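Local atomic coordinates of PPR (Rhodospirillum centenum, PDB entry 1MZU), a protein that senses light through a covalently bound 4'-hydroxycinnamic acid, this chain being the N-terminal photoactive yellow protein domain of a probable sensor histidine kinase. Residues Glu60-Arg65 and Thr69-Cys74; Gly34-Asp39 and His45-Thr50; Gly82-Gly87 and Gly91-Arg96. One frame throughout, in Å; residues are numbered along the deposited sequence.

In the fold
The chain enters the five-stranded antiparallel PAS sheet at strand 34-39. Contact 2 closes the hairpin that returns along strand 44-47 and runs into helix 49-55. Contact 1 comes next and closes the short loop between helices 59-62 and 67-71, then reaches the cysteine that carries the chromophore. Contact 3 closes the turn from helix 78-89 into the edge strand 94-102. The three follow in series, and none nests in or crosses another. Contacts 1 and 2 touch through Val62 and Tyr47, and both meet the chromophore. Contact 3 reaches contact 2 through Phe84, which packs on Val38 and Asp39. Its nearest atoms are about 9 Å from contact 1.

Contact 1 of 3, residues Glu60-Arg65 and Thr69-Cys74; sequences ERVIGR and TEVAPC. With HC4 (4'-hydroxycinnamic acid), chain D.
Val62 and Val71 form the apolar part of this contact. Their side chains cross at about a right angle, with CG1 of Val62 4.0 Å from CG1 of Val71. CG2 of Val71 touches both Val62 CG1 and Arg65 CB. Both valines rest on Ile44 of the neighbouring strand.

The charged pair lies at the surface. Arg65 NH1 and Glu70 OE2 make a long salt bridge of 3.6 Å. The guanidinium and carboxylate planes stand 85° apart, and the oxygen lies well out of the guanidinium plane, so charge alone acts here. Arg65 bends at chi2 (64°), and its CG lies against the other oxygen, Glu70 OE1. OE1 also takes a hydrogen bond from the backbone N of Asn66.

The backbone turns from Val62 to Arg65 in a type II beta turn. Gly64 sits in it with positive phi.

At the far end Cys74 SG is bonded to C1 of the chromophore at 1.8 Å. Cys74 N donates a hydrogen bond to O1 of the chromophore (2.9 Å). Ala72 CB touches chromophore C3 (3.5 Å). A cysteine thioester to hydroxycinnamic acid marks the chromophore site of photoactive yellow proteins, here set in a PAS fold.

Contact 2 of 3, residues Gly34-Asp39 and His45-Thr50; sequences GAIQVD and HRYNRT. With HC4 (4'-hydroxycinnamic acid), chain D.
Gln37 O accepts two backbone bonds from the other strand. His45 N gives a straight one of 2.8 Å, and Arg46 N adds a weak one. Both residues thus face Gln37, a classic beta bulge. Gln37 N returns a bond to Arg46 O.

On the face of Gln37 and Arg46, the two side chains run side by side. Gln37 NE2 lies over one face of the Arg46 guanidinium, offset toward its rim, and is 3.5 Å from Arg46 CG. Arg46 NH1 folds back, giving a hydrogen bond to O of His45 (2.7 Å), from above the carbonyl plane.

On the other face, Ile36 CG1 meets Tyr47 CD1 at 3.9 Å. CG of Tyr47 is anti to the backbone N (chi1 -165°), and the ring carries its OH to 2.6 Å from O4' of the chromophore. That hydroxyl also meets Ser55 OG.

At one end His45 NE2 donates to Asp39 OD1 at 2.7 Å. The oxygen lies in the ring plane, while the donor stands above the carboxylate plane. Asp39 OD2 accepts from Ser41 N and Val43 N.

At the other end Asn48 is the N-cap of helix 49-55. Its OD1 accepts Ala35 N at 2.8 Å from above the carbonyl plane, and a weak bond from Glu51 N. Asn48 N returns a bond to Ala35 O (3.2 Å). Its ND2 donates to Phe28 O.

The donors around Asp39 would favour its anionic form. Tyr47, together with Glu51, which is also hydrogen-bonded to the chromophore, probably helps stabilise negative charge on the phenolic oxygen.

Contact 3 of 3, residues Gly82-Gly87 and Gly91-Arg96; sequences GRFMDG and GTLDAR
Gly91 follows the end of helix 78-89 with positive phi, and its N lies 3.2 Å from Gly87 O. This is the turn by which the connecting helix of the PAS fold passes into edge strand 94-102. Gly91 O is held by Asn116 ND2 of strand 107-116.

Thr92 meets the helix through its backbone. Its O receives a CA-H contact from Gly87 CA at 3.5 Å.

Leu93 is the main side chain of the contact. The backbones come close here, with CA of Gly87 3.9 Å from CA of Leu93. Gly87 has no side chain, and Leu93 CD1 packs 4.0 Å from its CA. With chi1 at 176° the Leu93 chain swings CG away from its own N, and its two methyls end against the helix. CD1 also sits beside Arg83 O. CD2 meets the Phe84 ring obliquely, at 3.8 Å from CD1 of that residue. Phe84 also meets the ring of Phe68, and both Phe84 and Leu93 rest on Met114. The backbone N of Leu93 is bonded to Asn116 OD1.

Ala95 turns back toward the helix. The extended chain of Arg83 comes alongside, with its CD 4.2 Å from CB of Ala95.

Contact 1 of 3, residues Glu60-Arg65 and Thr69-Cys74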
ATOM      1  N   GLU A  60       9.232   2.349  10.840  1.00 45.75           N
ATOM      2  CA  GLU A  60       9.626   3.688  11.285  1.00 49.15           C
ATOM      3  C   GLU A  60      10.375   4.615  10.324  1.00 49.52           C
ATOM      4  O   GLU A  60      10.250   5.836  10.417  1.00 51.63           O
ATOM      5  CB  GLU A  60      10.302   3.616  12.657  1.00 50.37           C
ATOM      6  CG  GLU A  60       9.338   3.253  13.793  1.00 53.30           C
ATOM      7  CD  GLU A  60       8.981   1.763  13.856  1.00 55.45           C
ATOM      8  OE1 GLU A  60       7.780   1.431  13.727  1.00 53.60           O
ATOM      9  OE2 GLU A  60       9.891   0.932  14.078  1.00 57.90           O
ATOM     10  N   ARG A  61      11.132   4.041   9.396  1.00 51.62           N
ATOM     11  CA  ARG A  61      11.864   4.830   8.395  1.00 53.88           C
ATOM     12  C   ARG A  61      11.018   5.023   7.130  1.00 52.53           C
ATOM     13  O   ARG A  61      11.255   5.937   6.339  1.00 53.81           O
ATOM     14  CB  ARG A  61      13.219   4.178   8.051  1.00 56.83           C
ATOM     15  CG  ARG A  61      13.150   2.710   7.650  1.00 59.31           C
ATOM     16  CD  ARG A  61      14.552   2.116   7.487  1.00 64.52           C
ATOM     17  NE  ARG A  61      14.508   0.684   7.167  1.00 66.06           N
ATOM     18  CZ  ARG A  61      14.368   0.175   5.942  1.00 66.73           C
ATOM     19  NH1 ARG A  61      14.261   0.970   4.883  1.00 66.55           N
ATOM     20  NH2 ARG A  61      14.309  -1.139   5.777  1.00 65.58           N
ATOM     21  N   VAL A  62       9.991   4.184   7.001  1.00 49.95           N
ATOM     22  CA  VAL A  62       9.063   4.184   5.870  1.00 47.59           C
ATOM     23  C   VAL A  62       7.882   5.165   6.052  1.00 45.06           C
ATOM     24  O   VAL A  62       7.420   5.750   5.075  1.00 44.66           O
ATOM     25  CB  VAL A  62       8.627   2.705   5.568  1.00 49.42           C
ATOM     26  CG1 VAL A  62       7.459   2.625   4.641  1.00 54.24           C
ATOM     27  CG2 VAL A  62       9.784   1.971   4.924  1.00 47.56           C
ATOM     28  N   ILE A  63       7.436   5.371   7.298  1.00 44.58           N
ATOM     29  CA  ILE A  63       6.336   6.296   7.608  1.00 42.82           C
ATOM     30  C   ILE A  63       6.807   7.745   7.443  1.00 43.77           C
ATOM     31  O   ILE A  63       7.843   8.146   7.991  1.00 45.08           O
ATOM     32  CB  ILE A  63       5.741   6.036   9.035  1.00 44.44           C
ATOM     33  CG1 ILE A  63       5.047   4.670   9.056  1.00 42.24           C
ATOM     34  CG2 ILE A  63       4.705   7.106   9.411  1.00 46.26           C
ATOM     35  CD1 ILE A  63       4.757   4.112  10.447  1.00 44.61           C
ATOM     36  N   GLY A  64       6.045   8.504   6.656  1.00 39.49           N
ATOM     37  CA  GLY A  64       6.378   9.889   6.375  1.00 39.57           C
ATOM     38  C   GLY A  64       6.909  10.047   4.961  1.00 37.23           C
ATOM     39  O   GLY A  64       6.953  11.154   4.426  1.00 39.83           O
ATOM     40  N   ARG A  65       7.289   8.928   4.347  1.00 38.80           N
ATOM     41  CA  ARG A  65       7.801   8.911   2.982  1.00 39.37           C
ATOM     42  C   ARG A  65       6.706   8.533   1.981  1.00 37.88           C
ATOM     43  O   ARG A  65       5.706   7.917   2.356  1.00 33.57           O
ATOM     44  CB  ARG A  65       8.968   7.921   2.873  1.00 43.39           C
ATOM     45  CG  ARG A  65      10.376   8.522   2.920  1.00 51.32           C
ATOM     46  CD  ARG A  65      10.717   9.206   4.245  1.00 54.57           C
ATOM     47  NE  ARG A  65      12.150   9.500   4.352  1.00 62.33           N
ATOM     48  CZ  ARG A  65      12.757  10.567   3.835  1.00 66.14           C
ATOM     49  NH1 ARG A  65      12.068  11.482   3.158  1.00 68.08           N
ATOM     50  NH2 ARG A  65      14.068  10.717   3.988  1.00 68.32           N
ATOM     51  N   THR A  69       6.685   7.319  -5.115  1.00 33.99           N
ATOM     52  CA  THR A  69       7.916   7.954  -5.596  1.00 36.44           C
ATOM     53  C   THR A  69       9.192   7.542  -4.885  1.00 35.38           C
ATOM     54  O   THR A  69      10.248   7.571  -5.502  1.00 40.05           O
ATOM     55  CB  THR A  69       7.831   9.502  -5.562  1.00 34.57           C
ATOM     56  OG1 THR A  69       7.698   9.947  -4.210  1.00 33.82           O
ATOM     57  CG2 THR A  69       6.650   9.994  -6.390  1.00 33.32           C
ATOM     58  N   GLU A  70       9.080   7.161  -3.605  1.00 35.51           N
ATOM     59  CA  GLU A  70      10.233   6.777  -2.775  1.00 35.01           C
ATOM     60  C   GLU A  70      10.358   5.325  -2.306  1.00 34.39           C
ATOM     61  O   GLU A  70      11.350   4.674  -2.624  1.00 35.95           O
ATOM     62  CB  GLU A  70      10.352   7.708  -1.549  1.00 36.51           C
ATOM     63  CG  GLU A  70      10.518   9.195  -1.877  1.00 36.84           C
ATOM     64  CD  GLU A  70      10.391  10.109  -0.665  1.00 42.43           C
ATOM     65  OE1 GLU A  70       9.312  10.143  -0.038  1.00 43.41           O
ATOM     66  OE2 GLU A  70      11.376  10.805  -0.346  1.00 46.83           O
ATOM     67  N   VAL A  71       9.363   4.819  -1.563  1.00 32.09           N
ATOM     68  CA  VAL A  71       9.400   3.453  -1.013  1.00 32.43           C
ATOM     69  C   VAL A  71       9.176   2.316  -2.001  1.00 32.52           C
ATOM     70  O   VAL A  71       9.907   1.326  -1.973  1.00 28.96           O
ATOM     71  CB  VAL A  71       8.398   3.259   0.193  1.00 32.76           C
ATOM     72  CG1 VAL A  71       8.620   1.896   0.882  1.00 34.39           C
ATOM     73  CG2 VAL A  71       8.581   4.369   1.212  1.00 31.78           C
ATOM     74  N   ALA A  72       8.196   2.471  -2.888  1.00 30.04           N
ATOM     75  CA  ALA A  72       7.870   1.417  -3.840  1.00 30.57           C
ATOM     76  C   ALA A  72       7.759   1.880  -5.290  1.00 30.76           C
ATOM     77  O   ALA A  72       6.668   1.827  -5.868  1.00 29.62           O
ATOM     78  CB  ALA A  72       6.574   0.732  -3.395  1.00 28.69           C
ATOM     79  N   PRO A  73       8.894   2.273  -5.921  1.00 33.70           N
ATOM     80  CA  PRO A  73       8.907   2.742  -7.317  1.00 33.27           C
ATOM     81  C   PRO A  73       8.365   1.807  -8.399  1.00 30.60           C
ATOM     82  O   PRO A  73       7.858   2.289  -9.414  1.00 33.35           O
ATOM     83  CB  PRO A  73      10.373   3.096  -7.542  1.00 36.76           C
ATOM     84  CG  PRO A  73      11.083   2.172  -6.645  1.00 36.05           C
ATOM     85  CD  PRO A  73      10.274   2.269  -5.392  1.00 36.93           C
ATOM     86  N   CYS A  74       8.419   0.492  -8.165  1.00 29.79           N
ATOM     87  CA  CYS A  74       7.901  -0.509  -9.120  1.00 30.20           C
ATOM     88  C   CYS A  74       6.386  -0.421  -9.326  1.00 27.95           C
ATOM     89  O   CYS A  74       5.842  -1.007 -10.259  1.00 24.58           O
ATOM     90  CB  CYS A  74       8.389  -1.918  -8.775  1.00 28.11           C
ATOM     91  SG  CYS A  74       7.554  -2.714  -7.345  1.00 43.28           S
TER
HETATM   92  C1  HC4 D 130       8.403  -2.090  -5.927  1.00 39.21           C
HETATM   93  O1  HC4 D 130       9.327  -1.215  -5.997  1.00 32.92           O
HETATM   94  C2  HC4 D 130       7.834  -2.584  -4.699  1.00 34.15           C
HETATM   95  C3  HC4 D 130       8.339  -2.275  -3.509  1.00 36.32           C
HETATM   96  C1' HC4 D 130       7.681  -2.478  -2.250  1.00 34.98           C
HETATM   97  C2' HC4 D 130       8.366  -2.071  -1.018  1.00 36.06           C
HETATM   98  C3' HC4 D 130       7.701  -2.178   0.224  1.00 35.68           C
HETATM   99  C4' HC4 D 130       6.346  -2.616   0.261  1.00 33.91           C
HETATM  100  C5' HC4 D 130       5.685  -3.005  -0.933  1.00 33.12           C
HETATM  101  C6' HC4 D 130       6.350  -2.910  -2.155  1.00 31.66           C
HETATM  102  O4' HC4 D 130       5.692  -2.720   1.398  1.00 30.26           O

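Contact 2 of 3, residues Gly34-Asp39 and His45-Thr50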
ATOM      1  N   GLY A  34      -1.074  -7.786   4.218  1.00 37.37           N
ATOM      2  CA  GLY A  34      -0.280  -6.582   4.427  1.00 32.50           C
ATOM      3  C   GLY A  34      -1.205  -5.373   4.339  1.00 27.83           C
ATOM      4  O   GLY A  34      -2.135  -5.401   3.550  1.00 28.05           O
ATOM      5  N   ALA A  35      -0.986  -4.345   5.157  1.00 27.85           N
ATOM      6  CA  ALA A  35      -1.846  -3.158   5.162  1.00 29.43           C
ATOM      7  C   ALA A  35      -1.084  -1.837   5.277  1.00 30.79           C
ATOM      8  O   ALA A  35      -0.339  -1.620   6.235  1.00 33.17           O
ATOM      9  CB  ALA A  35      -2.881  -3.280   6.284  1.00 30.98           C
ATOM     10  N   ILE A  36      -1.270  -0.965   4.283  1.00 28.78           N
ATOM     11  CA  ILE A  36      -0.609   0.347   4.218  1.00 27.06           C
ATOM     12  C   ILE A  36      -1.632   1.472   4.049  1.00 27.94           C
ATOM     13  O   ILE A  36      -2.495   1.391   3.173  1.00 31.66           O
ATOM     14  CB  ILE A  36       0.374   0.448   2.993  1.00 25.84           C
ATOM     15  CG1 ILE A  36       1.366  -0.713   2.997  1.00 24.82           C
ATOM     16  CG2 ILE A  36       1.131   1.790   3.023  1.00 25.23           C
ATOM     17  CD1 ILE A  36       1.849  -1.149   1.633  1.00 31.61           C
ATOM     18  N   GLN A  37      -1.519   2.520   4.870  1.00 26.20           N
ATOM     19  CA  GLN A  37      -2.389   3.693   4.770  1.00 26.25           C
ATOM     20  C   GLN A  37      -1.587   4.846   4.224  1.00 27.23           C
ATOM     21  O   GLN A  37      -0.532   5.178   4.751  1.00 33.71           O
ATOM     22  CB  GLN A  37      -2.979   4.103   6.119  1.00 24.24           C
ATOM     23  CG  GLN A  37      -4.069   5.167   6.033  1.00 30.34           C
ATOM     24  CD  GLN A  37      -4.592   5.579   7.400  1.00 39.18           C
ATOM     25  OE1 GLN A  37      -5.715   5.246   7.771  1.00 43.51           O
ATOM     26  NE2 GLN A  37      -3.781   6.310   8.150  1.00 38.02           N
ATOM     27  N   VAL A  38      -2.120   5.470   3.183  1.00 29.43           N
ATOM     28  CA  VAL A  38      -1.483   6.597   2.527  1.00 29.84           C
ATOM     29  C   VAL A  38      -2.461   7.753   2.404  1.00 33.66           C
ATOM     30  O   VAL A  38      -3.656   7.582   2.628  1.00 31.77           O
ATOM     31  CB  VAL A  38      -0.995   6.243   1.078  1.00 31.39           C
ATOM     32  CG1 VAL A  38       0.227   5.319   1.114  1.00 30.16           C
ATOM     33  CG2 VAL A  38      -2.132   5.589   0.268  1.00 32.54           C
ATOM     34  N   ASP A  39      -1.946   8.936   2.081  1.00 32.58           N
ATOM     35  CA  ASP A  39      -2.823  10.064   1.837  1.00 32.22           C
ATOM     36  C   ASP A  39      -2.931  10.239   0.331  1.00 30.52           C
ATOM     37  O   ASP A  39      -2.383   9.415  -0.418  1.00 29.80           O
ATOM     38  CB  ASP A  39      -2.431  11.349   2.591  1.00 31.51           C
ATOM     39  CG  ASP A  39      -1.021  11.822   2.314  1.00 35.36           C
ATOM     40  OD1 ASP A  39      -0.405  12.326   3.277  1.00 40.27           O
ATOM     41  OD2 ASP A  39      -0.528  11.749   1.158  1.00 34.00           O
ATOM     42  N   HIS A  45       1.202   6.797   6.185  1.00 37.05           N
ATOM     43  CA  HIS A  45       0.785   7.152   7.533  1.00 36.93           C
ATOM     44  C   HIS A  45       0.790   5.926   8.446  1.00 35.93           C
ATOM     45  O   HIS A  45       1.215   6.021   9.597  1.00 38.17           O
ATOM     46  CB  HIS A  45      -0.560   7.899   7.524  1.00 40.41           C
ATOM     47  CG  HIS A  45      -0.471   9.285   6.955  1.00 41.45           C
ATOM     48  ND1 HIS A  45      -0.259  10.402   7.735  1.00 44.70           N
ATOM     49  CD2 HIS A  45      -0.521   9.728   5.678  1.00 42.10           C
ATOM     50  CE1 HIS A  45      -0.176  11.470   6.963  1.00 42.48           C
ATOM     51  NE2 HIS A  45      -0.333  11.089   5.709  1.00 43.26           N
ATOM     52  N   ARG A  46       0.370   4.767   7.923  1.00 34.13           N
ATOM     53  CA  ARG A  46       0.382   3.514   8.687  1.00 34.35           C
ATOM     54  C   ARG A  46       1.016   2.423   7.845  1.00 36.06           C
ATOM     55  O   ARG A  46       0.775   2.347   6.638  1.00 33.76           O
ATOM     56  CB  ARG A  46      -1.022   3.058   9.118  1.00 38.74           C
ATOM     57  CG  ARG A  46      -1.851   4.020   9.965  1.00 37.27           C
ATOM     58  CD  ARG A  46      -1.227   4.374  11.304  1.00 43.32           C
ATOM     59  NE  ARG A  46      -1.974   5.482  11.892  1.00 48.75           N
ATOM     60  CZ  ARG A  46      -1.586   6.756  11.899  1.00 49.45           C
ATOM     61  NH1 ARG A  46      -0.427   7.118  11.366  1.00 50.05           N
ATOM     62  NH2 ARG A  46      -2.407   7.688  12.367  1.00 47.62           N
ATOM     63  N   TYR A  47       1.772   1.543   8.502  1.00 35.44           N
ATOM     64  CA  TYR A  47       2.480   0.448   7.834  1.00 38.57           C
ATOM     65  C   TYR A  47       2.580  -0.715   8.831  1.00 41.89           C
ATOM     66  O   TYR A  47       3.354  -0.624   9.797  1.00 42.93           O
ATOM     67  CB  TYR A  47       3.891   0.953   7.443  1.00 36.25           C
ATOM     68  CG  TYR A  47       4.652   0.110   6.445  1.00 33.45           C
ATOM     69  CD1 TYR A  47       4.488   0.312   5.061  1.00 34.48           C
ATOM     70  CD2 TYR A  47       5.549  -0.893   6.871  1.00 36.06           C
ATOM     71  CE1 TYR A  47       5.209  -0.480   4.113  1.00 34.93           C
ATOM     72  CE2 TYR A  47       6.266  -1.682   5.949  1.00 32.98           C
ATOM     73  CZ  TYR A  47       6.090  -1.476   4.577  1.00 36.76           C
ATOM     74  OH  TYR A  47       6.759  -2.297   3.702  1.00 36.54           O
ATOM     75  N   ASN A  48       1.843  -1.807   8.590  1.00 45.02           N
ATOM     76  CA  ASN A  48       1.867  -2.963   9.500  1.00 47.77           C
ATOM     77  C   ASN A  48       3.065  -3.923   9.400  1.00 48.63           C
ATOM     78  O   ASN A  48       3.856  -3.833   8.463  1.00 52.21           O
ATOM     79  CB  ASN A  48       0.511  -3.722   9.518  1.00 49.77           C
ATOM     80  CG  ASN A  48       0.298  -4.653   8.326  1.00 48.99           C
ATOM     81  OD1 ASN A  48       0.877  -4.474   7.257  1.00 54.65           O
ATOM     82  ND2 ASN A  48      -0.557  -5.653   8.512  1.00 46.58           N
ATOM     83  N   ARG A  49       3.166  -4.831  10.377  1.00 50.11           N
ATOM     84  CA  ARG A  49       4.240  -5.827  10.485  1.00 47.89           C
ATOM     85  C   ARG A  49       4.195  -6.966   9.468  1.00 48.78           C
ATOM     86  O   ARG A  49       5.246  -7.509   9.099  1.00 46.87           O
ATOM     87  CB  ARG A  49       4.284  -6.398  11.898  1.00 51.66           C
ATOM     88  N   THR A  50       2.987  -7.340   9.037  1.00 47.63           N
ATOM     89  CA  THR A  50       2.792  -8.407   8.042  1.00 47.53           C
ATOM     90  C   THR A  50       3.403  -7.966   6.713  1.00 45.93           C
ATOM     91  O   THR A  50       4.034  -8.768   6.024  1.00 43.46           O
ATOM     92  CB  THR A  50       1.295  -8.706   7.809  1.00 48.01           C
ATOM     93  OG1 THR A  50       0.629  -8.826   9.070  1.00 51.84           O
ATOM     94  CG2 THR A  50       1.113 -10.009   7.028  1.00 49.77           C
TER
HETATM   95  C1  HC4 D 130       8.403  -2.090  -5.927  1.00 39.21           C
HETATM   96  O1  HC4 D 130       9.327  -1.215  -5.997  1.00 32.92           O
HETATM   97  C2  HC4 D 130       7.834  -2.584  -4.699  1.00 34.15           C
HETATM   98  C3  HC4 D 130       8.339  -2.275  -3.509  1.00 36.32           C
HETATM   99  C1' HC4 D 130       7.681  -2.478  -2.250  1.00 34.98           C
HETATM  100  C2' HC4 D 130       8.366  -2.071  -1.018  1.00 36.06           C
HETATM  101  C3' HC4 D 130       7.701  -2.178   0.224  1.00 35.68           C
HETATM  102  C4' HC4 D 130       6.346  -2.616   0.261  1.00 33.91           C
HETATM  103  C5' HC4 D 130       5.685  -3.005  -0.933  1.00 33.12           C
HETATM  104  C6' HC4 D 130       6.350  -2.910  -2.155  1.00 31.66           C
HETATM  105  O4' HC4 D 130       5.692  -2.720   1.398  1.00 30.26           O

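Contact 3 of 3, residues Gly82-Gly87 and Gly91-Arg96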
ATOM      1  N   GLY A  82      -1.417   4.681 -11.352  1.00 28.81           N
ATOM      2  CA  GLY A  82      -2.401   5.315 -12.224  1.00 28.09           C
ATOM      3  C   GLY A  82      -3.795   5.039 -11.680  1.00 28.04           C
ATOM      4  O   GLY A  82      -4.614   5.951 -11.589  1.00 27.80           O
ATOM      5  N   ARG A  83      -4.021   3.794 -11.244  1.00 27.09           N
ATOM      6  CA  ARG A  83      -5.295   3.357 -10.647  1.00 30.45           C
ATOM      7  C   ARG A  83      -5.560   4.111  -9.338  1.00 28.83           C
ATOM      8  O   ARG A  83      -6.699   4.468  -9.038  1.00 29.00           O
ATOM      9  CB  ARG A  83      -5.262   1.857 -10.373  1.00 27.26           C
ATOM     10  CG  ARG A  83      -6.259   1.065 -11.180  1.00 42.22           C
ATOM     11  CD  ARG A  83      -5.925  -0.390 -11.131  1.00 39.02           C
ATOM     12  NE  ARG A  83      -6.876  -1.241 -11.830  1.00 40.14           N
ATOM     13  CZ  ARG A  83      -6.547  -2.386 -12.426  1.00 41.92           C
ATOM     14  NH1 ARG A  83      -5.283  -2.809 -12.431  1.00 42.93           N
ATOM     15  NH2 ARG A  83      -7.493  -3.155 -12.941  1.00 41.87           N
ATOM     16  N   PHE A  84      -4.485   4.380  -8.593  1.00 28.56           N
ATOM     17  CA  PHE A  84      -4.566   5.141  -7.342  1.00 27.81           C
ATOM     18  C   PHE A  84      -4.955   6.600  -7.618  1.00 25.10           C
ATOM     19  O   PHE A  84      -5.874   7.118  -6.982  1.00 28.85           O
ATOM     20  CB  PHE A  84      -3.234   5.082  -6.553  1.00 24.68           C
ATOM     21  CG  PHE A  84      -3.223   5.937  -5.296  1.00 29.00           C
ATOM     22  CD1 PHE A  84      -3.885   5.498  -4.136  1.00 28.41           C
ATOM     23  CD2 PHE A  84      -2.575   7.194  -5.275  1.00 31.15           C
ATOM     24  CE1 PHE A  84      -3.912   6.290  -2.970  1.00 24.86           C
ATOM     25  CE2 PHE A  84      -2.591   8.004  -4.106  1.00 30.09           C
ATOM     26  CZ  PHE A  84      -3.267   7.546  -2.953  1.00 31.42           C
ATOM     27  N   MET A  85      -4.257   7.238  -8.565  1.00 29.71           N
ATOM     28  CA  MET A  85      -4.489   8.639  -8.956  1.00 30.39           C
ATOM     29  C   MET A  85      -5.916   8.887  -9.443  1.00 33.26           C
ATOM     30  O   MET A  85      -6.520   9.902  -9.093  1.00 32.61           O
ATOM     31  CB  MET A  85      -3.478   9.084 -10.025  1.00 36.35           C
ATOM     32  CG  MET A  85      -3.554  10.591 -10.435  1.00 45.80           C
ATOM     33  SD  MET A  85      -4.800  10.991 -11.742  1.00 58.11           S
ATOM     34  CE  MET A  85      -4.807  12.803 -11.741  1.00 50.95           C
ATOM     35  N   ASP A  86      -6.440   7.947 -10.233  1.00 31.78           N
ATOM     36  CA  ASP A  86      -7.799   8.010 -10.768  1.00 33.57           C
ATOM     37  C   ASP A  86      -8.847   7.842  -9.684  1.00 34.36           C
ATOM     38  O   ASP A  86      -9.892   8.478  -9.736  1.00 34.42           O
ATOM     39  CB  ASP A  86      -8.013   6.950 -11.855  1.00 33.90           C
ATOM     40  CG  ASP A  86      -7.354   7.320 -13.160  1.00 32.60           C
ATOM     41  OD1 ASP A  86      -7.305   8.521 -13.487  1.00 30.04           O
ATOM     42  OD2 ASP A  86      -6.889   6.408 -13.862  1.00 37.02           O
ATOM     43  N   GLY A  87      -8.530   7.012  -8.689  1.00 34.81           N
ATOM     44  CA  GLY A  87      -9.423   6.767  -7.566  1.00 35.54           C
ATOM     45  C   GLY A  87      -9.574   7.973  -6.650  1.00 37.65           C
ATOM     46  O   GLY A  87     -10.683   8.271  -6.208  1.00 38.77           O
ATOM     47  N   GLY A  91     -12.862  10.621  -6.240  1.00 46.55           N
ATOM     48  CA  GLY A  91     -13.388  10.511  -4.888  1.00 48.08           C
ATOM     49  C   GLY A  91     -13.567   9.105  -4.347  1.00 48.35           C
ATOM     50  O   GLY A  91     -13.584   8.915  -3.134  1.00 50.77           O
ATOM     51  N   THR A  92     -13.705   8.125  -5.241  1.00 48.98           N
ATOM     52  CA  THR A  92     -13.894   6.727  -4.853  1.00 45.46           C
ATOM     53  C   THR A  92     -12.773   5.831  -5.381  1.00 43.62           C
ATOM     54  O   THR A  92     -12.637   5.630  -6.591  1.00 43.01           O
ATOM     55  CB  THR A  92     -15.259   6.173  -5.365  1.00 44.38           C
ATOM     56  OG1 THR A  92     -16.316   7.044  -4.954  1.00 46.47           O
ATOM     57  CG2 THR A  92     -15.553   4.769  -4.813  1.00 47.17           C
ATOM     58  N   LEU A  93     -11.980   5.296  -4.458  1.00 40.78           N
ATOM     59  CA  LEU A  93     -10.902   4.372  -4.796  1.00 37.76           C
ATOM     60  C   LEU A  93     -11.430   2.965  -4.502  1.00 34.87           C
ATOM     61  O   LEU A  93     -11.868   2.677  -3.386  1.00 35.58           O
ATOM     62  CB  LEU A  93      -9.625   4.658  -3.977  1.00 34.03           C
ATOM     63  CG  LEU A  93      -8.433   3.707  -4.150  1.00 34.64           C
ATOM     64  CD1 LEU A  93      -7.941   3.687  -5.586  1.00 33.90           C
ATOM     65  CD2 LEU A  93      -7.312   4.075  -3.207  1.00 35.18           C
ATOM     66  N   ASP A  94     -11.441   2.122  -5.528  1.00 33.59           N
ATOM     67  CA  ASP A  94     -11.906   0.751  -5.402  1.00 35.14           C
ATOM     68  C   ASP A  94     -11.312  -0.074  -6.527  1.00 35.67           C
ATOM     69  O   ASP A  94     -11.813  -0.056  -7.662  1.00 35.82           O
ATOM     70  CB  ASP A  94     -13.429   0.673  -5.429  1.00 39.83           C
ATOM     71  CG  ASP A  94     -13.933  -0.559  -4.742  1.00 43.96           C
ATOM     72  OD1 ASP A  94     -14.008  -1.624  -5.394  1.00 47.77           O
ATOM     73  OD2 ASP A  94     -14.195  -0.473  -3.523  1.00 49.69           O
ATOM     74  N   ALA A  95     -10.263  -0.822  -6.195  1.00 31.71           N
ATOM     75  CA  ALA A  95      -9.567  -1.630  -7.182  1.00 32.42           C
ATOM     76  C   ALA A  95      -9.090  -2.940  -6.593  1.00 34.69           C
ATOM     77  O   ALA A  95      -8.738  -3.014  -5.412  1.00 32.27           O
ATOM     78  CB  ALA A  95      -8.391  -0.853  -7.758  1.00 32.39           C
ATOM     79  N   ARG A  96      -9.058  -3.962  -7.447  1.00 36.42           N
ATOM     80  CA  ARG A  96      -8.615  -5.307  -7.098  1.00 38.87           C
ATOM     81  C   ARG A  96      -7.895  -5.807  -8.345  1.00 40.37           C
ATOM     82  O   ARG A  96      -8.469  -5.792  -9.446  1.00 40.36           O
ATOM     83  CB  ARG A  96      -9.825  -6.191  -6.765  1.00 42.40           C
ATOM     84  CG  ARG A  96      -9.492  -7.615  -6.281  1.00 52.15           C
ATOM     85  CD  ARG A  96     -10.714  -8.348  -5.707  1.00 59.06           C
ATOM     86  NE  ARG A  96     -11.857  -8.390  -6.626  1.00 65.20           N
ATOM     87  CZ  ARG A  96     -13.077  -7.930  -6.344  1.00 67.17           C
ATOM     88  NH1 ARG A  96     -13.339  -7.389  -5.160  1.00 68.69           N
ATOM     89  NH2 ARG A  96     -14.030  -7.962  -7.269  1.00 69.70           N
TER